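Local coordinates for protein serine protease inhibitor (Thermoanaerobacter tengcongensis, PDB 2PEF) that probably inhibits serine proteases as a member of the serpin family and is captured here in its latent state, at residues Glu19-Ser24 / Ile366-Ser371; Ser131-Trp136 / Val157-Asn162; Asp146-Lys151 / Gly326-Val331; Asn236-Thr241 / Pro350-Ile355. One frame throughout, in Å; residues are numbered along the deposited sequence.

Contact 1 (Glu19-Ser24 / Ile366-Ser371)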
# COMPACT_ATOMS: atom_id res chain seq x y z
N GLU A 19 4.84 -9.51 5.05
CA GLU A 19 6.20 -9.19 5.49
C GLU A 19 6.45 -7.68 5.44
O GLU A 19 7.06 -7.11 6.34
CB GLU A 19 7.25 -9.95 4.68
CG GLU A 19 7.28 -11.46 4.94
CD GLU A 19 7.41 -11.81 6.42
OE1 GLU A 19 8.35 -11.31 7.07
OE2 GLU A 19 6.57 -12.58 6.93
N LEU A 20 5.95 -7.04 4.38
CA LEU A 20 6.02 -5.58 4.28
C LEU A 20 5.28 -4.93 5.45
O LEU A 20 5.84 -4.08 6.14
CB LEU A 20 5.45 -5.11 2.94
CG LEU A 20 5.71 -3.66 2.52
CD1 LEU A 20 7.20 -3.39 2.34
CD2 LEU A 20 4.95 -3.35 1.23
N PHE A 21 4.03 -5.34 5.66
CA PHE A 21 3.21 -4.82 6.76
C PHE A 21 3.86 -4.99 8.13
O PHE A 21 4.02 -4.02 8.87
CB PHE A 21 1.82 -5.46 6.74
CG PHE A 21 0.94 -5.08 7.91
CD1 PHE A 21 0.55 -3.76 8.10
CD2 PHE A 21 0.48 -6.05 8.79
CE1 PHE A 21 -0.27 -3.41 9.18
CE2 PHE A 21 -0.34 -5.71 9.86
CZ PHE A 21 -0.71 -4.39 10.06
N LYS A 22 4.27 -6.21 8.46
CA LYS A 22 4.75 -6.52 9.81
C LYS A 22 6.08 -5.84 10.16
O LYS A 22 6.49 -5.82 11.33
CB LYS A 22 4.82 -8.03 10.04
CG LYS A 22 5.99 -8.74 9.37
CD LYS A 22 5.77 -10.24 9.30
CE LYS A 22 5.83 -10.89 10.67
NZ LYS A 22 5.66 -12.37 10.58
N ASN A 23 6.75 -5.29 9.15
CA ASN A 23 7.98 -4.53 9.35
C ASN A 23 7.80 -3.01 9.22
O ASN A 23 8.77 -2.26 9.30
CB ASN A 23 9.08 -5.06 8.43
CG ASN A 23 9.54 -6.46 8.80
OD1 ASN A 23 9.35 -7.41 8.05
ND2 ASN A 23 10.16 -6.58 9.98
N SER A 24 6.55 -2.58 9.04
CA SER A 24 6.22 -1.17 8.82
C SER A 24 5.34 -0.59 9.93
O SER A 24 4.74 0.48 9.76
CB SER A 24 5.53 -1.01 7.46
OG SER A 24 6.34 -1.49 6.41
N ILE A 366 -3.47 -2.21 4.21
CA ILE A 366 -3.45 -2.90 5.50
C ILE A 366 -2.85 -1.97 6.56
O ILE A 366 -1.86 -1.27 6.30
CB ILE A 366 -2.74 -4.29 5.42
CG1 ILE A 366 -2.86 -5.04 6.75
CG2 ILE A 366 -1.29 -4.15 4.97
CD1 ILE A 366 -2.59 -6.55 6.64
N GLY A 367 -3.46 -1.92 7.73
CA GLY A 367 -3.04 -0.96 8.75
C GLY A 367 -3.46 -1.26 10.17
O GLY A 367 -4.05 -2.30 10.46
N THR A 368 -3.14 -0.32 11.05
CA THR A 368 -3.47 -0.44 12.47
C THR A 368 -4.14 0.83 12.94
O THR A 368 -3.79 1.92 12.50
CB THR A 368 -2.21 -0.67 13.34
OG1 THR A 368 -1.25 0.37 13.07
CG2 THR A 368 -1.57 -2.02 13.05
N VAL A 369 -5.12 0.68 13.82
CA VAL A 369 -5.70 1.83 14.49
C VAL A 369 -5.40 1.70 15.98
O VAL A 369 -6.03 0.90 16.68
CB VAL A 369 -7.22 1.98 14.24
CG1 VAL A 369 -7.79 3.13 15.07
CG2 VAL A 369 -7.49 2.20 12.76
N LEU A 370 -4.42 2.46 16.43
CA LEU A 370 -4.02 2.47 17.84
C LEU A 370 -4.68 3.65 18.55
O LEU A 370 -4.94 3.60 19.75
CB LEU A 370 -2.49 2.57 17.98
CG LEU A 370 -1.60 1.57 17.24
CD1 LEU A 370 -0.13 1.81 17.58
CD2 LEU A 370 -1.99 0.14 17.57
N SER A 371 -4.95 4.71 17.79
CA SER A 371 -5.50 5.94 18.34
C SER A 371 -6.49 6.60 17.40
O SER A 371 -6.54 6.29 16.21
CB SER A 371 -4.37 6.92 18.67
OG SER A 371 -3.61 6.47 19.78

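Contact 2 (Ser131-Trp136 / Val157-Asn162)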
# COMPACT_ATOMS: atom_id res chain seq x y z
N SER A 131 6.74 20.92 -8.71
CA SER A 131 5.34 21.28 -8.90
C SER A 131 4.62 20.24 -9.76
O SER A 131 3.51 19.80 -9.42
CB SER A 131 5.21 22.67 -9.52
OG SER A 131 5.78 23.66 -8.69
N ASP A 132 5.25 19.84 -10.86
CA ASP A 132 4.68 18.86 -11.78
C ASP A 132 4.43 17.51 -11.11
O ASP A 132 3.36 16.92 -11.28
CB ASP A 132 5.58 18.66 -13.00
CG ASP A 132 5.59 19.86 -13.92
OD1 ASP A 132 4.62 20.65 -13.90
OD2 ASP A 132 6.58 20.01 -14.68
N ILE A 133 5.42 17.04 -10.36
CA ILE A 133 5.32 15.76 -9.67
C ILE A 133 4.19 15.78 -8.64
O ILE A 133 3.34 14.89 -8.61
CB ILE A 133 6.66 15.36 -9.01
CG1 ILE A 133 7.70 15.06 -10.09
CG2 ILE A 133 6.47 14.16 -8.09
CD1 ILE A 133 9.15 15.00 -9.57
N ASN A 134 4.17 16.82 -7.80
CA ASN A 134 3.14 16.97 -6.79
C ASN A 134 1.73 17.13 -7.36
O ASN A 134 0.77 16.62 -6.79
CB ASN A 134 3.47 18.11 -5.83
CG ASN A 134 4.63 17.77 -4.91
OD1 ASN A 134 4.91 16.59 -4.65
ND2 ASN A 134 5.32 18.79 -4.43
N ASN A 135 1.62 17.84 -8.48
CA ASN A 135 0.35 17.93 -9.19
C ASN A 135 -0.11 16.58 -9.73
O ASN A 135 -1.31 16.27 -9.71
CB ASN A 135 0.43 18.98 -10.30
CG ASN A 135 0.35 20.39 -9.76
OD1 ASN A 135 -0.44 20.67 -8.85
ND2 ASN A 135 1.15 21.29 -10.32
N TRP A 136 0.85 15.77 -10.17
CA TRP A 136 0.57 14.43 -10.66
C TRP A 136 0.06 13.56 -9.52
O TRP A 136 -0.99 12.95 -9.65
CB TRP A 136 1.81 13.83 -11.32
CG TRP A 136 1.57 12.51 -12.00
CD1 TRP A 136 1.21 12.32 -13.30
CD2 TRP A 136 1.69 11.21 -11.42
NE1 TRP A 136 1.09 10.98 -13.57
CE2 TRP A 136 1.38 10.27 -12.43
CE3 TRP A 136 2.02 10.74 -10.14
CZ2 TRP A 136 1.39 8.89 -12.20
CZ3 TRP A 136 2.03 9.36 -9.92
CH2 TRP A 136 1.72 8.46 -10.95
N VAL A 157 18.44 11.91 -10.96
CA VAL A 157 18.25 11.85 -12.41
C VAL A 157 16.99 11.09 -12.83
O VAL A 157 16.49 11.28 -13.94
CB VAL A 157 19.47 11.24 -13.16
CG1 VAL A 157 20.67 12.20 -13.12
CG2 VAL A 157 19.83 9.88 -12.60
N MET A 158 16.49 10.22 -11.96
CA MET A 158 15.26 9.47 -12.24
C MET A 158 14.43 9.17 -11.00
O MET A 158 14.97 8.75 -9.97
CB MET A 158 15.55 8.17 -13.01
CG MET A 158 14.27 7.45 -13.45
SD MET A 158 14.45 5.70 -13.83
CE MET A 158 14.69 5.78 -15.60
N TYR A 159 13.12 9.38 -11.11
CA TYR A 159 12.18 8.95 -10.09
C TYR A 159 11.18 7.98 -10.72
O TYR A 159 10.78 8.14 -11.87
CB TYR A 159 11.40 10.13 -9.51
CG TYR A 159 12.20 11.25 -8.89
CD1 TYR A 159 11.79 12.57 -9.03
CD2 TYR A 159 13.36 11.00 -8.14
CE1 TYR A 159 12.50 13.62 -8.46
CE2 TYR A 159 14.08 12.04 -7.57
CZ TYR A 159 13.64 13.35 -7.73
OH TYR A 159 14.34 14.38 -7.17
N LEU A 160 10.77 6.99 -9.93
CA LEU A 160 9.68 6.10 -10.31
C LEU A 160 8.61 6.24 -9.23
O LEU A 160 8.92 6.20 -8.04
CB LEU A 160 10.15 4.65 -10.42
CG LEU A 160 11.32 4.37 -11.38
CD1 LEU A 160 12.68 4.55 -10.68
CD2 LEU A 160 11.22 2.97 -11.96
N ILE A 161 7.36 6.42 -9.65
CA ILE A 161 6.28 6.70 -8.71
C ILE A 161 5.04 5.89 -9.07
O ILE A 161 4.64 5.84 -10.23
CB ILE A 161 5.91 8.21 -8.67
CG1 ILE A 161 7.14 9.07 -8.38
CG2 ILE A 161 4.81 8.47 -7.63
CD1 ILE A 161 6.94 10.56 -8.60
N ASN A 162 4.45 5.26 -8.06
CA ASN A 162 3.12 4.69 -8.19
C ASN A 162 2.12 5.40 -7.29
O ASN A 162 2.47 5.83 -6.19
CB ASN A 162 3.14 3.20 -7.85
CG ASN A 162 1.75 2.64 -7.65
OD1 ASN A 162 1.21 2.69 -6.55
ND2 ASN A 162 1.16 2.11 -8.71

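Contact 3 (Asp146-Lys151 / Gly326-Val331)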
# COMPACT_ATOMS: atom_id res chain seq x y z
N ASP A 146 -1.27 15.05 -1.43
CA ASP A 146 -1.05 16.26 -2.23
C ASP A 146 0.41 16.54 -2.56
O ASP A 146 0.70 17.26 -3.51
CB ASP A 146 -1.70 17.48 -1.56
CG ASP A 146 -0.97 17.93 -0.30
OD1 ASP A 146 -0.36 17.08 0.39
OD2 ASP A 146 -1.02 19.14 0.00
N LYS A 147 1.32 15.98 -1.76
CA LYS A 147 2.77 16.20 -1.93
C LYS A 147 3.58 14.95 -1.62
O LYS A 147 3.28 14.22 -0.68
CB LYS A 147 3.24 17.34 -1.02
CG LYS A 147 3.00 18.73 -1.57
CD LYS A 147 3.81 19.77 -0.81
N ILE A 148 4.63 14.72 -2.42
CA ILE A 148 5.58 13.63 -2.16
C ILE A 148 7.01 14.17 -1.99
O ILE A 148 7.86 13.50 -1.41
CB ILE A 148 5.50 12.49 -3.23
CG1 ILE A 148 6.34 11.27 -2.83
CG2 ILE A 148 5.91 13.00 -4.61
CD1 ILE A 148 5.74 10.41 -1.75
N LEU A 149 7.26 15.38 -2.49
CA LEU A 149 8.57 16.03 -2.32
C LEU A 149 8.47 17.56 -2.25
O LEU A 149 7.48 18.14 -2.70
CB LEU A 149 9.55 15.60 -3.42
CG LEU A 149 9.58 16.33 -4.77
CD1 LEU A 149 10.81 15.91 -5.56
CD2 LEU A 149 8.31 16.09 -5.57
N ASN A 150 9.50 18.19 -1.69
CA ASN A 150 9.59 19.65 -1.62
C ASN A 150 10.76 20.21 -2.43
O ASN A 150 10.68 21.33 -2.95
CB ASN A 150 9.69 20.12 -0.16
CG ASN A 150 8.39 19.94 0.62
OD1 ASN A 150 7.45 19.30 0.15
ND2 ASN A 150 8.34 20.52 1.82
N LYS A 151 11.84 19.44 -2.53
CA LYS A 151 13.05 19.85 -3.23
C LYS A 151 13.64 18.70 -4.05
O LYS A 151 13.35 17.53 -3.80
CB LYS A 151 14.09 20.36 -2.22
N GLY A 326 -5.72 6.16 -0.03
CA GLY A 326 -4.76 6.55 -1.05
C GLY A 326 -3.35 6.16 -0.67
O GLY A 326 -3.02 6.10 0.52
N ALA A 327 -2.53 5.90 -1.67
CA ALA A 327 -1.14 5.56 -1.45
C ALA A 327 -0.25 6.06 -2.57
O ALA A 327 -0.66 6.12 -3.74
CB ALA A 327 -0.97 4.06 -1.28
N VAL A 328 0.96 6.45 -2.20
CA VAL A 328 2.00 6.74 -3.17
C VAL A 328 3.25 6.00 -2.72
O VAL A 328 3.55 5.95 -1.52
CB VAL A 328 2.30 8.25 -3.27
CG1 VAL A 328 3.50 8.51 -4.17
CG2 VAL A 328 1.08 9.01 -3.79
N THR A 329 3.94 5.40 -3.68
CA THR A 329 5.27 4.86 -3.45
C THR A 329 6.23 5.49 -4.45
O THR A 329 6.00 5.46 -5.65
CB THR A 329 5.31 3.32 -3.59
OG1 THR A 329 4.23 2.74 -2.84
CG2 THR A 329 6.64 2.77 -3.07
N SER A 330 7.31 6.08 -3.93
CA SER A 330 8.31 6.69 -4.79
C SER A 330 9.67 6.00 -4.62
O SER A 330 10.00 5.50 -3.54
CB SER A 330 8.43 8.20 -4.53
OG SER A 330 8.78 8.45 -3.19
N VAL A 331 10.43 5.98 -5.71
CA VAL A 331 11.78 5.42 -5.71
C VAL A 331 12.75 6.51 -6.15
O VAL A 331 12.57 7.13 -7.20
CB VAL A 331 11.88 4.19 -6.65
CG1 VAL A 331 13.31 3.67 -6.73
CG2 VAL A 331 10.93 3.08 -6.18

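Contact 4 (Asn236-Thr241 / Pro350-Ile355)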
# COMPACT_ATOMS: atom_id res chain seq x y z
N ASN A 236 1.42 -5.76 18.59
CA ASN A 236 2.69 -6.06 17.93
C ASN A 236 3.02 -7.55 17.89
O ASN A 236 3.56 -8.04 16.90
CB ASN A 236 3.84 -5.27 18.57
CG ASN A 236 3.85 -3.81 18.15
OD1 ASN A 236 3.14 -3.42 17.22
ND2 ASN A 236 4.66 -3.01 18.82
N GLU A 237 2.69 -8.26 18.96
CA GLU A 237 2.92 -9.70 18.99
C GLU A 237 1.95 -10.40 18.06
O GLU A 237 2.32 -11.35 17.37
CB GLU A 237 2.82 -10.27 20.40
CG GLU A 237 3.11 -11.78 20.50
CD GLU A 237 4.44 -12.19 19.86
OE1 GLU A 237 5.48 -11.58 20.18
OE2 GLU A 237 4.43 -13.13 19.03
N TYR A 238 0.70 -9.94 18.02
CA TYR A 238 -0.24 -10.51 17.06
C TYR A 238 0.26 -10.34 15.62
O TYR A 238 0.20 -11.28 14.82
CB TYR A 238 -1.66 -9.92 17.21
CG TYR A 238 -2.59 -10.47 16.17
CD1 TYR A 238 -3.23 -11.70 16.36
CD2 TYR A 238 -2.80 -9.80 14.97
CE1 TYR A 238 -4.07 -12.22 15.38
CE2 TYR A 238 -3.62 -10.31 13.99
CZ TYR A 238 -4.25 -11.52 14.20
OH TYR A 238 -5.07 -12.02 13.22
N ILE A 239 0.73 -9.14 15.29
CA ILE A 239 1.23 -8.85 13.95
C ILE A 239 2.47 -9.70 13.63
O ILE A 239 2.65 -10.15 12.50
CB ILE A 239 1.47 -7.34 13.75
CG1 ILE A 239 0.12 -6.60 13.74
CG2 ILE A 239 2.23 -7.06 12.46
CD1 ILE A 239 0.24 -5.10 13.90
N LYS A 240 3.29 -9.94 14.64
CA LYS A 240 4.47 -10.78 14.49
C LYS A 240 4.10 -12.20 14.04
O LYS A 240 4.83 -12.81 13.25
CB LYS A 240 5.27 -10.82 15.80
CG LYS A 240 6.69 -11.32 15.63
N THR A 241 2.98 -12.72 14.54
CA THR A 241 2.52 -14.07 14.20
C THR A 241 1.95 -14.19 12.79
O THR A 241 1.80 -15.29 12.27
CB THR A 241 1.44 -14.61 15.20
OG1 THR A 241 0.21 -13.90 15.03
CG2 THR A 241 1.92 -14.51 16.63
N PRO A 350 -7.31 -1.59 20.39
CA PRO A 350 -6.79 -1.27 19.07
C PRO A 350 -7.06 -2.43 18.13
O PRO A 350 -7.35 -3.54 18.59
CB PRO A 350 -5.29 -1.10 19.31
CG PRO A 350 -5.01 -1.94 20.50
CD PRO A 350 -6.23 -1.86 21.36
N PHE A 351 -6.99 -2.17 16.82
CA PHE A 351 -7.30 -3.20 15.85
C PHE A 351 -6.50 -3.08 14.56
O PHE A 351 -5.97 -2.02 14.25
CB PHE A 351 -8.81 -3.23 15.55
CG PHE A 351 -9.35 -1.97 14.94
CD1 PHE A 351 -9.42 -1.82 13.55
CD2 PHE A 351 -9.83 -0.94 15.74
CE1 PHE A 351 -9.93 -0.66 12.98
CE2 PHE A 351 -10.34 0.23 15.18
CZ PHE A 351 -10.40 0.36 13.80
N ILE A 352 -6.43 -4.20 13.85
CA ILE A 352 -5.77 -4.28 12.55
C ILE A 352 -6.88 -4.29 11.52
O ILE A 352 -7.95 -4.84 11.77
CB ILE A 352 -4.90 -5.58 12.45
CG1 ILE A 352 -3.66 -5.49 13.35
CG2 ILE A 352 -4.46 -5.87 11.01
CD1 ILE A 352 -3.90 -5.83 14.80
N PHE A 353 -6.66 -3.65 10.38
CA PHE A 353 -7.65 -3.70 9.32
C PHE A 353 -6.99 -3.87 7.96
O PHE A 353 -5.79 -3.61 7.81
CB PHE A 353 -8.54 -2.46 9.33
CG PHE A 353 -7.82 -1.21 8.95
CD1 PHE A 353 -7.74 -0.81 7.61
CD2 PHE A 353 -7.22 -0.42 9.92
CE1 PHE A 353 -7.06 0.34 7.26
CE2 PHE A 353 -6.53 0.74 9.57
CZ PHE A 353 -6.45 1.12 8.24
N ALA A 354 -7.78 -4.29 6.99
CA ALA A 354 -7.34 -4.37 5.62
C ALA A 354 -8.51 -4.08 4.69
O ALA A 354 -9.66 -4.35 5.02
CB ALA A 354 -6.77 -5.74 5.32
N ILE A 355 -8.19 -3.47 3.55
CA ILE A 355 -9.11 -3.37 2.44
C ILE A 355 -8.68 -4.47 1.47
O ILE A 355 -7.56 -4.43 0.95
CB ILE A 355 -9.05 -1.98 1.77
CG1 ILE A 355 -9.47 -0.90 2.78
CG2 ILE A 355 -9.91 -1.95 0.51
CD1 ILE A 355 -9.17 0.51 2.34

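Contact 1 (Glu19-Ser24 / Ile366-Ser371)
Phe21 lies across Ile366 and extends past Gly367 to Thr368, so a single ring carries the whole contact. Its first torsion holds CG anti to the backbone N (chi1 175°), which sends the ring straight out from the helix toward the strand. At the root, Phe21 CB already meets Ile366 CG2 at 3.8 Å, and the same methyl lies 3.7 Å from Phe21 CD1. Over the middle of the ring comes a CH-pi contact: Ile366 CG1 sits 3.7 Å from the centroid of Phe21, only 4° off the normal. The isoleucine chain is extended, so Ile366 CD1 continues across that face and reaches Phe21 CD2 at 3.8 Å. Further out, where the strand has a glycine, the backbone itself comes close, with Gly367 CA 3.7 Å from Phe21 CE1. The tip, Phe21 CZ, meets Thr368 CG2 at 3.9 Å, the methyl approaching at the ring edge; the hydroxyl of Thr368 is engaged elsewhere, with Ser31 N. An alanine in place of Phe21 would take away the ring and is likely to open a gap along Ile366 and Gly367, with the isoleucine losing its CH-pi partner. Within the 19-24 segment, Ser24 OG donates to Leu20 O at 2.7 Å from above the carbonyl plane. Through Phe21, helix 7-22, helix A of serpins, packs on strand 362-372 of sheet B, with Ile33 of strand 32-33 touching both Phe21 and Ile366 and Ile239 of helix 235-241 touching Phe21 and Thr368.

Contact 2 (Ser131-Trp136 / Val157-Asn162)
Tyr159 OH is hydrogen-bonded to Asp156 OD2, just ahead of the strand, and the phenol so anchored offers its edge to Ile133. The methyl Ile133 CD1 arrives near the ring plane, 3.6 Å from Tyr159 CD1 and 3.8 Å from Tyr159 CE1. The other branch of the same isoleucine works further along the strand: Ile133 CG2 packs on Ile161 CD1 at 3.7 Å, the two side chains set nearly square to one another. One turn on, the indole of Trp136 and the side chain of Ile161 run antiparallel alongside each other, and Trp136 CZ3 comes within 3.7 Å of Ile161 CG2. With CG1 anti to its carbonyl carbon (chi1 -54°), Ile161 divides its branches, CD1 going to Ile133 and CG2 to the tryptophan. Trp136 NE1 is satisfied by Asp119 OD2, and Phe121 meets the indole with its ring turned nearly perpendicular. The short axes lie 11.0 Å apart at only 18°, so helix 127-140, helix F of serpins, runs nearly parallel to this part of strand 158-169 in sheet A. Trp96 of the adjacent strand 87-98 touches Ile133 and Ile161, while Val328 and Ser330 of strand 322-331 both touch Ile161.

Contact 3 (Asp146-Lys151 / Gly326-Val331)
Of residues 146-151, Ile148 alone meets strand segment 326-331, and it does so through its CG1-CD1 arm. The apolar part is a pair of methyls: Ile148 CD1 packs against Val328 CG1 at 3.8 Å. CG1 stands anti to the backbone N in Ile148 (chi1 -171°), which carries the chain toward the strand before CD1 bends over to the valine. Next comes packing of carbon on a polar group. Ile148 CG1 rests 3.7 Å from Ser330 OG, and Ile148 CD1 lies 3.9 Å from the same oxygen, so one side of the hydroxyl lies against hydrocarbon. A glycine at Ile148 would remove these branches and would probably open a gap over Val328 and Ser330 where the Ile148 chain now packs. Hydrogen bonding belongs to the loop's own support: the Asn134 amide of helix 127-140 takes Ile148 N on OD1 and gives ND2 to Leu149 O, gripping the backbone on both sides of the Ile148 carbonyl. Strand 322-331 lies between strands 158-169 and 310-318, with backbone hydrogen bonds to each. This is the loop-inserted form of a serpin, here the latent state, in which the proximal reactive-centre loop has entered sheet A as its central strand, beneath helix F and the loop that follows it.

Contact 4 (Asn236-Thr241 / Pro350-Ile355)
An extended chain in Ile239 (chi2 166°) and a bent one in Ile352 (chi2 82°) let the two isoleucines meet. Ile239 CB points off to one side of the strand, but its drawn-out end swings back, and Ile239 CD1 comes to rest 4.0 Å from Ile352 CG1. Ile239 CG1 lies at the same 4.0 Å from Ile352 CG1, so that methylene of the strand lies against the CG1-CD1 end of the helix side chain. The bend in Ile352 carries its terminal methyl away to the aromatic neighbour: Ile352 CD1 approaches Tyr238 CD2 at 4.1 Å, the two side chains crossing at a slant. All these contacts are carbon on carbon, and Ile352 fits against two consecutive helix residues. This is how the short helix 235-241, helix G in serpin nomenclature, lies on sheet B, here on strand 345-357. Pro229 of the adjacent strand 222-229 touches both Tyr238 and Ile352, and Ile25 of a loop is a further neighbour of Ile239. On the helix itself, Tyr238 O is held by the side chain three residues on, with Thr241 OG1 donating to Tyr238 O at 2.6 Å, tilted 19° from the carbonyl plane. A weak bond from Thr241 N, at 3.1 Å, reaches the same Tyr238 O. Earlier in the turn, Lys240 N binds Asn236 O at 3.0 Å, and Lys240 O in its turn accepts a hydrogen bond from Lys22 NZ of helix 7-22.

All four contacts are buried and none relies on a polar bond between its segments, yet they form two clusters. Contacts 1 and 4, with centres about 6 Å apart, set two helices on adjoining strands of sheet B; Val369 and Phe351 join those strands through their backbones. Contacts 2 and 3, centres about 8 Å apart, place helix F and its following loop over neighbouring strands of sheet A, one of them the inserted loop, with Leu160 and Val331 paired. One aromatic ring bears the whole of contact 1, where an aliphatic chain lies over its face; aromatic packing is mixed with aliphatic in contact 2, sparse in contact 4, and absent from contact 3, where an isoleucine packs on a valine and a serine hydroxyl.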